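Local structure of phosphatidylserine synthase (Haemophilus influenzae, 3HSI) at residues C[57-62]-C[156-161]; C[86-91]-C[128-133]; C[171-176]-C[362-367]. The protein belongs to the phospholipase D superfamily of enzymes, whose members are built on an alpha/beta fold and carry HKD sequence motifs. One frame throughout, in Å; residues are numbered along the deposited sequence.

Contact 1. Residues C[57-62]-C[156-161]; sequences ALYWQK and GASINN
Trp60 and Ile159 are bridged through their backbones where two loops of the phospholipase D fold run side by side, just beyond the C-terminal ends of strands 52-56 and 151-155. The pattern is that of a single parallel bridge, because Ile159 bonds to both neighbours of Trp60. Ile159 N reaches Tyr59 O at 3.3 Å, and Gln61 N returns to Ile159 O at 2.8 Å with an N-H...O angle of 174°.

The tight side is apolar. The Trp60 and Ile159 side chains lie alongside each other and point the same way. Ile159 CG2 stands 3.8 Å from the centroid of the five-membered ring of Trp60, a CH-pi contact over the face, while CG1 follows the rim of the same face. Having CG opposite the backbone N (chi1 -178°) carries the indole toward helix 64-79, whose Ile69 and Leu70 it touches; NE1 is satisfied by Gly66 O.

The other side, at the partly exposed Leu58 and Tyr59, is held less firmly. Chi1 of 59° folds the Tyr59 ring over Ser158, whose CB sits 3.8 Å from the ring centroid and almost on its normal. The bond from Tyr59 N to Ser158 OG, 3.4 Å, is weak. A water accepts from Leu58 N and donates weakly to Ala157 O. Asn160 is fixed mainly by Tyr163 N, bonded to its OD1. Asn160 ND2 comes in at the edge of the Tyr59 ring, 3.0 Å from Tyr59 OH, yet the angle is too poor for a hydrogen bond.

Contact 2. Residues C[86-91]-C[128-133]; sequences KVLIDW and FGVPIN
Leu88, Ile89 and Asp90 pair in parallel register with Phe128, Gly129 and Val130, in a buried contact between neighbouring strands 84-90 and 127-130 of the sheet that also carries strand 52-56. Four backbone bonds define the ladder. Phe128 N donates to Val87 O (2.8 Å) and Val130 N to Ile89 O (2.8 Å), alternating with Ile89 N to Phe128 O (3.0 Å) and Trp91 N to Val130 O (3.0 Å). In the last of these the donor stands above the carbonyl plane, 64° out of it, as the chain turns off the strand. The N-to-C directions of strands 86-90 and 128-130 differ by 39°.

Leu88 and Phe128 share one face of the sheet. There Leu88 CD2 meets Val130 CG2 at 3.8 Å, and Leu88 also touches Ile191 and Leu195 of helix 181-195. On the face of Ile89, Gly129 has no side chain, and Trp91 uses that room: its CE3 lies 4.1 Å from Gly129 CA. Trp91 CB packs on Pro131 CB at 3.8 Å, and Thr212 OG1 takes the bond from the indole NE1.

Beyond the ladder, one water spans Asp90 OD1 and Ile132 N. The Asp90 carboxylate is further gripped by Leu141 N at OD1 and Arg93 N at OD2. Adjacent parallel strands with helix 107-118 in the connection between them form a beta-alpha-beta unit.

Contact 3. Residues C[171-176]-C[362-367]; sequences RYDRYQ and TYHLKG
His364 ND1 donates to Asp173 OD2 at 2.9 Å, meeting the oxygen nearly along its C-O axis, with the carboxylate and ring planes 63° apart. On another side of His364 lies Arg171, whose guanidinium has His364 CB 3.8 Å above the middle of one face. The guanidinium plane is turned 32° from the imidazole, and Arg171 NH1 bonds to Thr362 OG1 at 3.0 Å, in the guanidinium plane. The extended Arg171 chain, with chi1 -174°, spans the distance from its strand to this position.

Backbone bonds set the register that brings these groups together. Tyr172 N donates to Thr362 O at 2.9 Å and His364 N to Tyr172 O at 2.8 Å, so the short strands 171-172 and 362-363 run parallel. Beside them Leu365 CD1 packs against Tyr172 CD2 at 3.8 Å. Farther along, Arg174 NH1 makes a weak bond to Lys366 O, 3.3 Å away at the guanidinium edge.

The second shell fixes the charged ends. Arg171 has a salt bridge from NH2 to Asp312 and a bond from NE to Tyr163 OH, Arg174 pairs with Glu411, and Lys366 NZ is bound by Asn381 OD1 and Gly379 O. Arg174 N donates at 2.8 Å to Asp173 OD1, on the anti lone pair of that oxygen, which helps to hold the carboxylate in orientation. His364 and Lys366 supply the His-x-Lys of an HKD motif, and a histidine bonded to an aspartate brought in from far along the chain is consistent with the active-site architecture of the phospholipase D superfamily.

From the N terminus, residues 57-62 leave strand 52-56 first, and contact 1 closes a long loop when the chain returns at 156-161. Contact 2 lies wholly within that loop, closing a shorter one between 91 and 128. The two touch directly: Ala57 N lies 3.0 Å from Leu88 O, and Trp60 packs on Val87. Contact 3 opens only after contact 1 has closed, in series with both, and spans 176 to 362. It joins contact 1 through Asp173 OD1, 3.2 Å from Gly156 N. Contact 2 pairs two strands of one sheet, contact 1 pairs loops following strands of the same sheet, and contact 3 adds strand 362-363 to it, just before strand 367-370 of the second sheet.

Contact 1. Residues C[57-62]-C[156-161]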
loop_
_atom_site.group_PDB
_atom_site.type_symbol
_atom_site.label_atom_id
_atom_site.label_comp_id
_atom_site.label_asym_id
_atom_site.label_seq_id
_atom_site.Cartn_x
_atom_site.Cartn_y
_atom_site.Cartn_z
ATOM N N ALA C 57 0.531 21.177 8.671
ATOM C CA ALA C 57 -0.862 20.978 8.300
ATOM C C ALA C 57 -0.857 20.126 7.038
ATOM O O ALA C 57 0.196 19.971 6.403
ATOM C CB ALA C 57 -1.563 22.320 8.077
ATOM N N LEU C 58 -1.987 19.513 6.712
ATOM C CA LEU C 58 -2.098 18.778 5.458
ATOM C C LEU C 58 -1.940 19.770 4.289
ATOM O O LEU C 58 -1.142 19.553 3.365
ATOM C CB LEU C 58 -3.433 18.060 5.357
ATOM C CG LEU C 58 -3.666 17.273 4.036
ATOM C CD1 LEU C 58 -2.564 16.229 3.754
ATOM C CD2 LEU C 58 -5.076 16.602 4.012
ATOM N N TYR C 59 -2.644 20.892 4.352
ATOM C CA TYR C 59 -2.483 21.881 3.307
ATOM C C TYR C 59 -2.780 23.265 3.793
ATOM O O TYR C 59 -3.351 23.442 4.863
ATOM C CB TYR C 59 -3.338 21.539 2.083
ATOM C CG TYR C 59 -4.835 21.433 2.313
ATOM C CD1 TYR C 59 -5.664 22.526 2.094
ATOM C CD2 TYR C 59 -5.426 20.224 2.688
ATOM C CE1 TYR C 59 -7.032 22.428 2.251
ATOM C CE2 TYR C 59 -6.795 20.114 2.856
ATOM C CZ TYR C 59 -7.595 21.224 2.638
ATOM O OH TYR C 59 -8.960 21.145 2.789
ATOM N N TRP C 60 -2.370 24.252 2.999
ATOM C CA TRP C 60 -2.686 25.623 3.251
ATOM C C TRP C 60 -3.100 26.194 1.891
ATOM O O TRP C 60 -2.284 26.367 0.985
ATOM C CB TRP C 60 -1.467 26.318 3.833
ATOM C CG TRP C 60 -1.650 27.737 4.192
ATOM C CD1 TRP C 60 -2.343 28.689 3.494
ATOM C CD2 TRP C 60 -1.058 28.407 5.308
ATOM N NE1 TRP C 60 -2.229 29.907 4.117
ATOM C CE2 TRP C 60 -1.448 29.760 5.236
ATOM C CE3 TRP C 60 -0.227 27.990 6.363
ATOM C CZ2 TRP C 60 -1.036 30.713 6.182
ATOM C CZ3 TRP C 60 0.186 28.939 7.305
ATOM C CH2 TRP C 60 -0.241 30.276 7.217
ATOM N N GLN C 61 -4.402 26.456 1.763
ATOM C CA GLN C 61 -5.021 26.736 0.470
ATOM C C GLN C 61 -4.896 28.203 0.070
ATOM O O GLN C 61 -4.982 29.098 0.903
ATOM C CB GLN C 61 -6.493 26.356 0.546
ATOM C CG GLN C 61 -7.254 26.416 -0.750
ATOM C CD GLN C 61 -6.852 25.291 -1.703
ATOM O OE1 GLN C 61 -6.356 24.242 -1.283
ATOM N NE2 GLN C 61 -7.054 25.513 -2.985
ATOM N N LYS C 62 -4.731 28.431 -1.219
ATOM C CA LYS C 62 -4.706 29.779 -1.773
ATOM C C LYS C 62 -6.023 30.600 -1.707
ATOM O O LYS C 62 -6.101 31.650 -2.334
ATOM C CB LYS C 62 -4.271 29.700 -3.234
ATOM C CG LYS C 62 -5.129 28.744 -4.049
ATOM C CD LYS C 62 -4.791 28.770 -5.533
ATOM C CE LYS C 62 -6.004 28.221 -6.321
ATOM N NZ LYS C 62 -5.915 28.496 -7.779
ATOM N N GLY C 156 -7.171 19.142 13.946
ATOM C CA GLY C 156 -7.129 18.358 12.696
ATOM C C GLY C 156 -7.294 19.241 11.453
ATOM O O GLY C 156 -7.148 18.762 10.333
ATOM N N ALA C 157 -7.571 20.537 11.662
ATOM C CA ALA C 157 -7.980 21.470 10.582
ATOM C C ALA C 157 -6.807 21.904 9.716
ATOM O O ALA C 157 -5.707 22.136 10.232
ATOM C CB ALA C 157 -8.631 22.705 11.177
ATOM N N SER C 158 -7.032 22.025 8.410
ATOM C CA SER C 158 -6.063 22.711 7.525
ATOM C C SER C 158 -6.463 24.174 7.397
ATOM O O SER C 158 -7.393 24.612 8.084
ATOM C CB SER C 158 -6.045 22.082 6.150
ATOM O OG SER C 158 -5.483 20.799 6.206
ATOM N N ILE C 159 -5.753 24.930 6.552
ATOM C CA ILE C 159 -6.054 26.347 6.347
ATOM C C ILE C 159 -6.751 26.484 5.002
ATOM O O ILE C 159 -6.122 26.360 3.953
ATOM C CB ILE C 159 -4.784 27.264 6.362
ATOM C CG1 ILE C 159 -3.925 27.017 7.604
ATOM C CG2 ILE C 159 -5.156 28.756 6.237
ATOM C CD1 ILE C 159 -4.477 27.642 8.868
ATOM N N ASN C 160 -8.060 26.705 5.054
ATOM C CA ASN C 160 -8.858 27.123 3.882
ATOM C C ASN C 160 -10.154 27.767 4.399
ATOM O O ASN C 160 -10.356 27.823 5.611
ATOM C CB ASN C 160 -9.143 25.938 2.932
ATOM C CG ASN C 160 -10.083 24.938 3.527
ATOM O OD1 ASN C 160 -10.641 25.164 4.596
ATOM N ND2 ASN C 160 -10.277 23.811 2.837
ATOM N N ASN C 161 -11.021 28.214 3.495
ATOM C CA ASN C 161 -12.293 28.860 3.871
ATOM C C ASN C 161 -13.181 28.072 4.836
ATOM O O ASN C 161 -13.661 28.610 5.849
ATOM C CB ASN C 161 -13.115 29.227 2.614
ATOM C CG ASN C 161 -12.471 30.334 1.783
ATOM O OD1 ASN C 161 -11.668 31.125 2.276
ATOM N ND2 ASN C 161 -12.813 30.375 0.502
HETATM O O HOH W 1 -4.005 19.769 8.798
#

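Contact 2. Residues C[86-91]-C[128-133]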
loop_
_atom_site.group_PDB
_atom_site.type_symbol
_atom_site.label_atom_id
_atom_site.label_comp_id
_atom_site.label_asym_id
_atom_site.label_seq_id
_atom_site.Cartn_x
_atom_site.Cartn_y
_atom_site.Cartn_z
ATOM N N LYS C 86 8.313 28.582 10.070
ATOM C CA LYS C 86 8.399 27.378 9.230
ATOM C C LYS C 86 7.021 26.796 9.088
ATOM O O LYS C 86 6.341 26.594 10.084
ATOM C CB LYS C 86 9.363 26.330 9.817
ATOM C CG LYS C 86 10.765 26.902 10.038
ATOM C CD LYS C 86 11.868 26.045 9.462
ATOM C CE LYS C 86 13.206 26.772 9.517
ATOM N NZ LYS C 86 13.645 26.980 10.935
ATOM N N VAL C 87 6.587 26.605 7.850
ATOM C CA VAL C 87 5.273 26.016 7.576
ATOM C C VAL C 87 5.526 24.746 6.783
ATOM O O VAL C 87 6.071 24.792 5.661
ATOM C CB VAL C 87 4.320 27.007 6.803
ATOM C CG1 VAL C 87 2.972 26.370 6.504
ATOM C CG2 VAL C 87 4.133 28.334 7.629
ATOM N N LEU C 88 5.157 23.608 7.368
ATOM C CA LEU C 88 5.315 22.314 6.664
ATOM C C LEU C 88 3.947 21.800 6.198
ATOM O O LEU C 88 3.031 21.671 7.001
ATOM C CB LEU C 88 6.025 21.273 7.549
ATOM C CG LEU C 88 7.535 21.384 7.804
ATOM C CD1 LEU C 88 7.900 22.703 8.519
ATOM C CD2 LEU C 88 8.090 20.179 8.596
ATOM N N ILE C 89 3.805 21.557 4.900
ATOM C CA ILE C 89 2.568 20.993 4.368
ATOM C C ILE C 89 2.933 19.806 3.507
ATOM O O ILE C 89 4.100 19.617 3.156
ATOM C CB ILE C 89 1.676 22.033 3.558
ATOM C CG1 ILE C 89 2.446 22.737 2.403
ATOM C CG2 ILE C 89 0.964 22.993 4.502
ATOM C CD1 ILE C 89 3.206 24.037 2.767
ATOM N N ASP C 90 1.943 19.006 3.161
ATOM C CA ASP C 90 2.205 17.830 2.361
ATOM C C ASP C 90 2.733 18.297 0.989
ATOM O O ASP C 90 2.186 19.221 0.379
ATOM C CB ASP C 90 0.945 16.982 2.224
ATOM C CG ASP C 90 1.213 15.700 1.492
ATOM O OD1 ASP C 90 1.631 14.733 2.173
ATOM O OD2 ASP C 90 1.055 15.677 0.232
ATOM N N TRP C 91 3.810 17.663 0.549
ATOM C CA TRP C 91 4.456 17.943 -0.719
ATOM C C TRP C 91 3.542 17.710 -1.945
ATOM O O TRP C 91 3.434 18.600 -2.772
ATOM C CB TRP C 91 5.703 17.101 -0.812
ATOM C CG TRP C 91 6.306 16.957 -2.163
ATOM C CD1 TRP C 91 6.109 15.915 -3.061
ATOM C CD2 TRP C 91 7.253 17.838 -2.772
ATOM N NE1 TRP C 91 6.871 16.118 -4.183
ATOM C CE2 TRP C 91 7.584 17.281 -4.038
ATOM C CE3 TRP C 91 7.860 19.037 -2.374
ATOM C CZ2 TRP C 91 8.494 17.898 -4.920
ATOM C CZ3 TRP C 91 8.778 19.659 -3.253
ATOM C CH2 TRP C 91 9.078 19.076 -4.513
ATOM N N PHE C 128 7.516 24.755 3.309
ATOM C CA PHE C 128 8.238 23.543 3.003
ATOM C C PHE C 128 7.292 22.382 2.741
ATOM O O PHE C 128 6.346 22.181 3.484
ATOM C CB PHE C 128 9.197 23.216 4.151
ATOM C CG PHE C 128 10.176 24.324 4.455
ATOM C CD1 PHE C 128 11.416 24.370 3.823
ATOM C CD2 PHE C 128 9.834 25.354 5.357
ATOM C CE1 PHE C 128 12.304 25.402 4.104
ATOM C CE2 PHE C 128 10.732 26.391 5.626
ATOM C CZ PHE C 128 11.960 26.397 5.017
ATOM N N GLY C 129 7.574 21.615 1.693
ATOM C CA GLY C 129 6.759 20.455 1.315
ATOM C C GLY C 129 7.375 19.154 1.819
ATOM O O GLY C 129 8.545 18.862 1.552
ATOM N N VAL C 130 6.594 18.403 2.593
ATOM C CA VAL C 130 7.083 17.154 3.184
ATOM C C VAL C 130 6.454 15.982 2.424
ATOM O O VAL C 130 5.250 15.829 2.434
ATOM C CB VAL C 130 6.669 17.057 4.671
ATOM C CG1 VAL C 130 7.065 15.717 5.262
ATOM C CG2 VAL C 130 7.215 18.231 5.478
ATOM N N PRO C 131 7.260 15.147 1.773
ATOM C CA PRO C 131 6.679 13.957 1.119
ATOM C C PRO C 131 6.779 12.686 1.982
ATOM O O PRO C 131 7.887 12.187 2.245
ATOM C CB PRO C 131 7.529 13.810 -0.128
ATOM C CG PRO C 131 8.914 14.471 0.257
ATOM C CD PRO C 131 8.722 15.242 1.551
ATOM N N ILE C 132 5.628 12.142 2.370
ATOM C CA ILE C 132 5.564 10.995 3.269
ATOM C C ILE C 132 5.672 9.678 2.481
ATOM O O ILE C 132 5.887 8.602 3.051
ATOM C CB ILE C 132 4.300 11.070 4.127
ATOM C CG1 ILE C 132 4.421 12.259 5.109
ATOM C CG2 ILE C 132 4.030 9.757 4.866
ATOM C CD1 ILE C 132 5.727 12.232 5.948
ATOM N N ASN C 133 5.531 9.765 1.174
ATOM C CA ASN C 133 5.780 8.613 0.311
ATOM C C ASN C 133 5.979 9.170 -1.074
ATOM O O ASN C 133 5.784 10.372 -1.278
ATOM C CB ASN C 133 4.630 7.594 0.340
ATOM C CG ASN C 133 5.128 6.165 0.197
ATOM O OD1 ASN C 133 6.092 5.899 -0.524
ATOM N ND2 ASN C 133 4.485 5.244 0.883
HETATM O O HOH W 2 3.260 12.793 1.098
#

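Contact 3. Residues C[171-176]-C[362-367]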
loop_
_atom_site.group_PDB
_atom_site.type_symbol
_atom_site.label_atom_id
_atom_site.label_comp_id
_atom_site.label_asym_id
_atom_site.label_seq_id
_atom_site.Cartn_x
_atom_site.Cartn_y
_atom_site.Cartn_z
ATOM N N ARG C 171 -16.458 23.643 8.103
ATOM C CA ARG C 171 -16.066 22.258 8.244
ATOM C C ARG C 171 -15.610 22.139 9.704
ATOM O O ARG C 171 -14.640 22.802 10.117
ATOM C CB ARG C 171 -14.916 21.959 7.277
ATOM C CG ARG C 171 -14.484 20.508 7.210
ATOM C CD ARG C 171 -13.782 20.262 5.921
ATOM N NE ARG C 171 -13.211 18.926 5.842
ATOM C CZ ARG C 171 -13.940 17.825 5.660
ATOM N NH1 ARG C 171 -15.267 17.912 5.561
ATOM N NH2 ARG C 171 -13.351 16.636 5.553
ATOM N N TYR C 172 -16.341 21.330 10.473
ATOM C CA TYR C 172 -16.228 21.252 11.941
ATOM C C TYR C 172 -15.033 20.413 12.349
ATOM O O TYR C 172 -14.834 19.296 11.842
ATOM C CB TYR C 172 -17.517 20.666 12.521
ATOM C CG TYR C 172 -17.813 20.899 14.001
ATOM C CD1 TYR C 172 -17.383 22.056 14.670
ATOM C CD2 TYR C 172 -18.588 19.970 14.718
ATOM C CE1 TYR C 172 -17.693 22.274 16.026
ATOM C CE2 TYR C 172 -18.909 20.168 16.058
ATOM C CZ TYR C 172 -18.463 21.326 16.706
ATOM O OH TYR C 172 -18.796 21.517 18.019
ATOM N N ASP C 173 -14.199 20.967 13.223
ATOM C CA ASP C 173 -13.110 20.194 13.789
ATOM C C ASP C 173 -13.058 20.475 15.302
ATOM O O ASP C 173 -13.967 21.150 15.869
ATOM C CB ASP C 173 -11.775 20.545 13.065
ATOM C CG ASP C 173 -10.819 19.346 12.945
ATOM O OD1 ASP C 173 -10.357 18.864 13.987
ATOM O OD2 ASP C 173 -10.515 18.881 11.824
ATOM N N ARG C 174 -12.013 19.961 15.958
ATOM C CA ARG C 174 -11.753 20.283 17.354
ATOM C C ARG C 174 -10.493 21.095 17.472
ATOM O O ARG C 174 -9.617 20.974 16.642
ATOM C CB ARG C 174 -11.588 19.018 18.173
ATOM C CG ARG C 174 -12.871 18.319 18.449
ATOM C CD ARG C 174 -12.582 17.003 19.119
ATOM N NE ARG C 174 -12.173 17.163 20.510
ATOM C CZ ARG C 174 -11.401 16.298 21.166
ATOM N NH1 ARG C 174 -10.923 15.222 20.556
ATOM N NH2 ARG C 174 -11.131 16.492 22.445
ATOM N N TYR C 175 -10.404 21.947 18.498
ATOM C CA TYR C 175 -9.282 22.880 18.596
ATOM C C TYR C 175 -8.875 23.005 20.043
ATOM O O TYR C 175 -9.706 23.336 20.896
ATOM C CB TYR C 175 -9.676 24.281 18.046
ATOM C CG TYR C 175 -10.677 24.201 16.910
ATOM C CD1 TYR C 175 -10.259 24.096 15.587
ATOM C CD2 TYR C 175 -12.041 24.162 17.170
ATOM C CE1 TYR C 175 -11.176 24.016 14.551
ATOM C CE2 TYR C 175 -12.973 24.059 16.139
ATOM C CZ TYR C 175 -12.540 23.975 14.841
ATOM O OH TYR C 175 -13.481 23.848 13.845
ATOM N N GLN C 176 -7.602 22.741 20.326
ATOM C CA GLN C 176 -7.102 22.888 21.680
ATOM C C GLN C 176 -5.907 23.814 21.727
ATOM O O GLN C 176 -4.939 23.653 20.978
ATOM C CB GLN C 176 -6.746 21.549 22.298
ATOM C CG GLN C 176 -7.937 20.683 22.517
ATOM C CD GLN C 176 -8.318 19.940 21.262
ATOM O OE1 GLN C 176 -7.469 19.687 20.404
ATOM N NE2 GLN C 176 -9.594 19.595 21.135
ATOM N N THR C 362 -19.897 20.662 6.865
ATOM C CA THR C 362 -19.338 19.314 6.872
ATOM C C THR C 362 -18.669 18.992 8.216
ATOM O O THR C 362 -18.377 19.895 9.057
ATOM C CB THR C 362 -18.374 19.081 5.720
ATOM O OG1 THR C 362 -17.349 20.053 5.800
ATOM C CG2 THR C 362 -19.094 19.174 4.314
ATOM N N TYR C 363 -18.432 17.706 8.404
ATOM C CA TYR C 363 -17.959 17.196 9.663
ATOM C C TYR C 363 -16.593 16.561 9.530
ATOM O O TYR C 363 -16.429 15.627 8.800
ATOM C CB TYR C 363 -18.969 16.184 10.183
ATOM C CG TYR C 363 -18.641 15.504 11.485
ATOM C CD1 TYR C 363 -19.060 16.054 12.680
ATOM C CD2 TYR C 363 -17.977 14.259 11.514
ATOM C CE1 TYR C 363 -18.836 15.426 13.871
ATOM C CE2 TYR C 363 -17.722 13.610 12.724
ATOM C CZ TYR C 363 -18.170 14.206 13.908
ATOM O OH TYR C 363 -17.948 13.639 15.146
ATOM N N HIS C 364 -15.626 17.051 10.292
ATOM C CA HIS C 364 -14.301 16.471 10.264
ATOM C C HIS C 364 -13.695 16.281 11.674
ATOM O O HIS C 364 -12.512 16.532 11.855
ATOM C CB HIS C 364 -13.406 17.398 9.454
ATOM C CG HIS C 364 -12.110 16.783 9.036
ATOM N ND1 HIS C 364 -10.880 17.258 9.476
ATOM C CD2 HIS C 364 -11.848 15.734 8.215
ATOM C CE1 HIS C 364 -9.920 16.528 8.935
ATOM N NE2 HIS C 364 -10.481 15.593 8.176
ATOM N N LEU C 365 -14.484 15.859 12.661
ATOM C CA LEU C 365 -13.952 15.680 14.021
ATOM C C LEU C 365 -13.348 14.299 14.211
ATOM O O LEU C 365 -13.874 13.283 13.716
ATOM C CB LEU C 365 -15.037 15.858 15.093
ATOM C CG LEU C 365 -15.880 17.110 15.187
ATOM C CD1 LEU C 365 -16.990 16.821 16.188
ATOM C CD2 LEU C 365 -15.097 18.235 15.671
ATOM N N LYS C 366 -12.239 14.291 14.933
ATOM C CA LYS C 366 -11.533 13.065 15.355
ATOM C C LYS C 366 -11.300 13.226 16.862
ATOM O O LYS C 366 -11.050 14.338 17.340
ATOM C CB LYS C 366 -10.158 12.960 14.677
ATOM C CG LYS C 366 -10.096 13.231 13.163
ATOM C CD LYS C 366 -9.658 14.647 12.890
ATOM C CE LYS C 366 -9.558 14.907 11.400
ATOM N NZ LYS C 366 -8.492 14.105 10.631
ATOM N N GLY C 367 -11.398 12.127 17.598
ATOM C CA GLY C 367 -11.112 12.108 19.029
ATOM C C GLY C 367 -11.396 10.758 19.655
ATOM O O GLY C 367 -12.143 9.921 19.104
HETATM O O HOH W 3 -10.816 16.840 15.216
#